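Local coordinates for protein NAD-dependent epimerase/dehydratase (PDB 3R6D) that probably binds nicotinamide adenine dinucleotide (NAD or its phosphate) through a Rossmann-type domain, as a predicted member of the NAD-dependent epimerase/dehydratase family, at residues Gln137-Asn140 with Val141-Ser145; Tyr36-Leu40 with Lys41-Pro45. All coordinates share one frame; numbering follows the deposited sequence.

Contact 1 of 2, residues Gln137-Asn140 with Val141-Ser145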
# COMPACT_ATOMS: atom_id res chain seq x y z
N GLN A 137 -5.96 -12.29 -6.94
CA GLN A 137 -4.84 -12.83 -7.69
C GLN A 137 -3.53 -12.09 -7.37
O GLN A 137 -2.51 -12.74 -7.20
CB GLN A 137 -5.13 -12.82 -9.20
CG GLN A 137 -6.17 -13.90 -9.59
CD GLN A 137 -6.42 -14.05 -11.08
OE1 GLN A 137 -6.49 -13.06 -11.79
NE2 GLN A 137 -6.59 -15.31 -11.57
N ALA A 138 -3.58 -10.75 -7.26
CA ALA A 138 -2.39 -9.96 -6.88
C ALA A 138 -1.85 -10.33 -5.51
O ALA A 138 -0.64 -10.54 -5.33
CB ALA A 138 -2.71 -8.49 -6.93
N ARG A 139 -2.79 -10.52 -4.56
CA ARG A 139 -2.42 -10.97 -3.24
C ARG A 139 -1.73 -12.33 -3.27
O ARG A 139 -0.66 -12.51 -2.68
CB ARG A 139 -3.65 -11.05 -2.35
CG ARG A 139 -3.31 -11.73 -1.04
CD ARG A 139 -4.50 -12.32 -0.42
NE ARG A 139 -4.98 -13.50 -1.13
CZ ARG A 139 -6.13 -14.06 -0.83
NH1 ARG A 139 -6.90 -13.55 0.14
NH2 ARG A 139 -6.50 -15.15 -1.47
N ASN A 140 -2.32 -13.29 -4.00
CA ASN A 140 -1.73 -14.62 -4.11
C ASN A 140 -0.34 -14.58 -4.71
O ASN A 140 0.55 -15.24 -4.20
CB ASN A 140 -2.62 -15.55 -4.95
CG ASN A 140 -3.94 -15.86 -4.26
OD1 ASN A 140 -4.12 -15.59 -3.07
ND2 ASN A 140 -4.88 -16.43 -5.02
N VAL A 141 -0.16 -13.78 -5.77
CA VAL A 141 1.17 -13.69 -6.39
C VAL A 141 2.19 -13.20 -5.35
O VAL A 141 3.32 -13.70 -5.26
CB VAL A 141 1.18 -12.78 -7.64
CG1 VAL A 141 2.62 -12.44 -8.08
CG2 VAL A 141 0.41 -13.48 -8.80
N LEU A 142 1.82 -12.16 -4.59
CA LEU A 142 2.78 -11.62 -3.63
C LEU A 142 3.09 -12.61 -2.49
O LEU A 142 4.25 -12.81 -2.11
CB LEU A 142 2.33 -10.25 -3.10
CG LEU A 142 3.31 -9.54 -2.18
CD1 LEU A 142 4.70 -9.37 -2.82
CD2 LEU A 142 2.71 -8.19 -1.78
N ARG A 143 2.05 -13.27 -1.97
CA ARG A 143 2.29 -14.28 -0.91
C ARG A 143 3.14 -15.48 -1.35
O ARG A 143 3.83 -16.10 -0.54
CB ARG A 143 1.00 -14.78 -0.31
CG ARG A 143 0.21 -13.71 0.34
CD ARG A 143 -1.06 -14.30 1.07
NE ARG A 143 -1.89 -15.22 0.24
CZ ARG A 143 -3.10 -15.69 0.59
NH1 ARG A 143 -3.69 -15.32 1.73
NH2 ARG A 143 -3.74 -16.54 -0.21
N GLU A 144 3.02 -15.85 -2.61
CA GLU A 144 3.83 -16.93 -3.22
C GLU A 144 5.27 -16.57 -3.50
O GLU A 144 6.11 -17.43 -3.77
CB GLU A 144 3.18 -17.42 -4.53
CG GLU A 144 1.80 -18.03 -4.33
CD GLU A 144 0.99 -18.07 -5.63
OE1 GLU A 144 1.49 -17.69 -6.73
OE2 GLU A 144 -0.19 -18.50 -5.52
N SER A 145 5.55 -15.26 -3.50
CA SER A 145 6.86 -14.80 -3.73
C SER A 145 7.72 -15.11 -2.55
O SER A 145 7.23 -15.47 -1.46
CB SER A 145 6.82 -13.31 -4.01
OG SER A 145 6.87 -12.54 -2.81
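Asn140 OD1 is the oxygen round which two arginines of one helix gather. Arg139 grips it side-on, with NE at 3.0 Å from OD1 and NH2 at 2.9 Å from the same OD1, and the oxygen lies in the guanidinium plane. Asparagine suits this place because its short, uncharged side chain presents a carbonyl oxygen to the neighbouring guanidinium from within the same helix. Arg143 NH2 also approaches Asn140 OD1, to 3.0 Å, and the two arginine chains run side by side. Their guanidinium groups stack with centres 3.7 Å apart and planes at 17°, Arg139 NE lying over the middle of the Arg143 group. Both chains bend at chi3 (72° in Arg139, -50° in Arg143), which lays the flat ends together. Two like charges so close would repel; the amide oxygen beside the stack, with its partial negative charge, probably offsets part of this, and Arg139 NH1 is held separately by Leu111 O. At the C-terminal end Ser145 OG donates to Leu142 O over 2.7 Å, on a lone pair in the carbonyl plane. Small Ala138 and branched Leu142 pack inward on Met82, as befits an amphipathic helix flanking the mainly parallel sheet of a Rossmann fold.

Contact 2 of 2, residues Tyr36-Leu40 with Lys41-Pro45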
# COMPACT_ATOMS: atom_id res chain seq x y z
N TYR A 36 7.38 6.02 -9.75
CA TYR A 36 7.30 5.38 -11.07
C TYR A 36 5.89 5.47 -11.59
O TYR A 36 4.94 5.13 -10.86
CB TYR A 36 7.65 3.92 -10.91
CG TYR A 36 7.71 3.15 -12.23
CD1 TYR A 36 8.71 3.42 -13.16
CD2 TYR A 36 6.76 2.18 -12.54
CE1 TYR A 36 8.79 2.70 -14.37
CE2 TYR A 36 6.83 1.47 -13.76
CZ TYR A 36 7.84 1.74 -14.67
OH TYR A 36 7.97 1.05 -15.85
N GLY A 37 5.73 5.88 -12.85
CA GLY A 37 4.37 5.88 -13.42
C GLY A 37 4.28 6.75 -14.65
O GLY A 37 5.30 7.13 -15.25
N ARG A 38 3.03 7.03 -15.02
CA ARG A 38 2.68 7.67 -16.29
C ARG A 38 2.27 9.11 -16.01
O ARG A 38 1.42 9.35 -15.14
CB ARG A 38 1.55 6.88 -16.93
CG ARG A 38 1.05 7.50 -18.22
CD ARG A 38 -0.25 6.84 -18.68
NE ARG A 38 -1.38 7.18 -17.81
CZ ARG A 38 -1.98 6.35 -16.96
NH1 ARG A 38 -1.56 5.09 -16.78
NH2 ARG A 38 -3.01 6.81 -16.25
N GLN A 39 2.85 10.07 -16.73
CA GLN A 39 2.47 11.50 -16.59
C GLN A 39 2.49 11.97 -15.15
O GLN A 39 1.68 12.79 -14.76
CB GLN A 39 1.11 11.82 -17.25
CG GLN A 39 1.19 11.68 -18.77
CD GLN A 39 2.20 12.67 -19.35
OE1 GLN A 39 2.18 13.88 -19.01
NE2 GLN A 39 3.05 12.20 -20.25
N LEU A 40 3.45 11.48 -14.37
CA LEU A 40 3.46 11.84 -12.95
C LEU A 40 3.76 13.32 -12.76
O LEU A 40 3.37 13.89 -11.74
CB LEU A 40 4.47 11.01 -12.17
CG LEU A 40 4.13 9.52 -12.08
CD1 LEU A 40 5.09 8.90 -11.08
CD2 LEU A 40 2.71 9.29 -11.68
N LYS A 41 4.45 13.97 -13.70
CA LYS A 41 4.77 15.38 -13.48
C LYS A 41 3.54 16.28 -13.58
O LYS A 41 3.60 17.45 -13.16
CB LYS A 41 5.88 15.86 -14.42
CG LYS A 41 7.20 15.09 -14.27
CD LYS A 41 8.24 15.61 -15.28
CE LYS A 41 9.57 14.94 -15.13
NZ LYS A 41 10.61 15.72 -15.87
N THR A 42 2.42 15.78 -14.12
CA THR A 42 1.18 16.52 -14.08
C THR A 42 0.18 15.96 -13.07
O THR A 42 -0.64 16.70 -12.57
CB THR A 42 0.52 16.64 -15.48
OG1 THR A 42 -0.04 15.37 -15.84
CG2 THR A 42 1.55 17.15 -16.53
N ARG A 43 0.23 14.66 -12.79
CA ARG A 43 -0.78 14.04 -11.93
C ARG A 43 -0.48 14.21 -10.43
O ARG A 43 -1.33 13.93 -9.58
CB ARG A 43 -0.85 12.54 -12.25
CG ARG A 43 -1.40 12.31 -13.65
CD ARG A 43 -1.23 10.86 -14.06
NE ARG A 43 -2.06 9.97 -13.28
CZ ARG A 43 -1.86 8.65 -13.21
NH1 ARG A 43 -0.80 8.11 -13.80
NH2 ARG A 43 -2.71 7.88 -12.54
N ILE A 44 0.75 14.60 -10.10
CA ILE A 44 1.18 14.75 -8.71
C ILE A 44 1.50 16.24 -8.55
O ILE A 44 2.07 16.84 -9.46
CB ILE A 44 2.36 13.80 -8.44
CG1 ILE A 44 1.89 12.31 -8.57
CG2 ILE A 44 2.94 14.00 -7.07
CD1 ILE A 44 2.98 11.29 -8.33
N PRO A 45 1.16 16.85 -7.40
CA PRO A 45 1.31 18.29 -7.30
C PRO A 45 2.75 18.75 -7.23
O PRO A 45 3.65 17.99 -6.86
CB PRO A 45 0.54 18.64 -6.02
CG PRO A 45 0.55 17.45 -5.25
CD PRO A 45 0.49 16.29 -6.21
O HOH W 1 0.76 5.30 -13.24
O HOH W 2 -0.19 15.09 -18.45
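Arg38 and Arg43 cross obliquely with their guanidinium planes only 13° apart, one flat group over the other at a centre distance of 4.4 Å. The overlap is offset: Arg43 NH1 sits above the rim of the Arg38 group, 3.5 Å from Arg38 NH2. A backbone oxygen probably helps to hold Arg43 in place despite the like charge of Arg38. Its NH1 donates to Arg38 O at 2.9 Å, fairly straight, and that oxygen lies in the plane of the Arg43 guanidinium. The bend of the Arg43 chain at chi3 (68°) turns the group back over the turn to reach it. Water 1 accepts from the same NH1 at 3.3 Å, which may help to set the rotation; the long, multiply donating arginine suits a place where one NH1 serves both a carbonyl and a water.

The turn follows strand 33-37, in the parallel part of the sheet. This is the second strand of the Rossmann fold, whose end in relatives meets the adenosine ribose of the dinucleotide, so the turn probably borders the cofactor site. Gln39 stands at the N-cap of the short helix 40-43. Its carbonyl receives both Thr42 N, from above the carbonyl plane, and Arg43 N, in that plane. The Gln39 and Thr42 side chains lie alongside each other. A bend at chi2 (-62°) curls the Gln39 amide back, and water 2 bridges the pair, 2.7 Å from Gln39 OE1 and 2.6 Å from Thr42 OG1.

On the buried side Leu40 and Ile44, one helical turn apart, run side by side, with Leu40 CD2 at 3.9 Å from Ile44 CD1. Branched aliphatic chains fit here because both also rest on Leu35 of the strand, while Leu40 reaches Val56 in strand 54-58.

Both contacts lie within the NAD(P)H-binding, Rossmann-type domain, yet they are well separated: their centres are 27 Å apart and their nearest atoms about 15 Å. Contact 1 belongs to the last turns of one long helix, 129-144, whereas contact 2 joins the end of a sheet strand to the short helix after it. Each is partly buried, with buried apolar residues facing the fold; the arginines of contact 1 lie partly against the protein, while those of contact 2 are exposed. In both, two guanidinium groups stack, but the oxygen beside the stack differs: in contact 1 a side-chain amide gripped twice by Arg139, in contact 2 the carbonyl of Arg38, bonded by Arg43. Ordered waters join the polar side of contact 2.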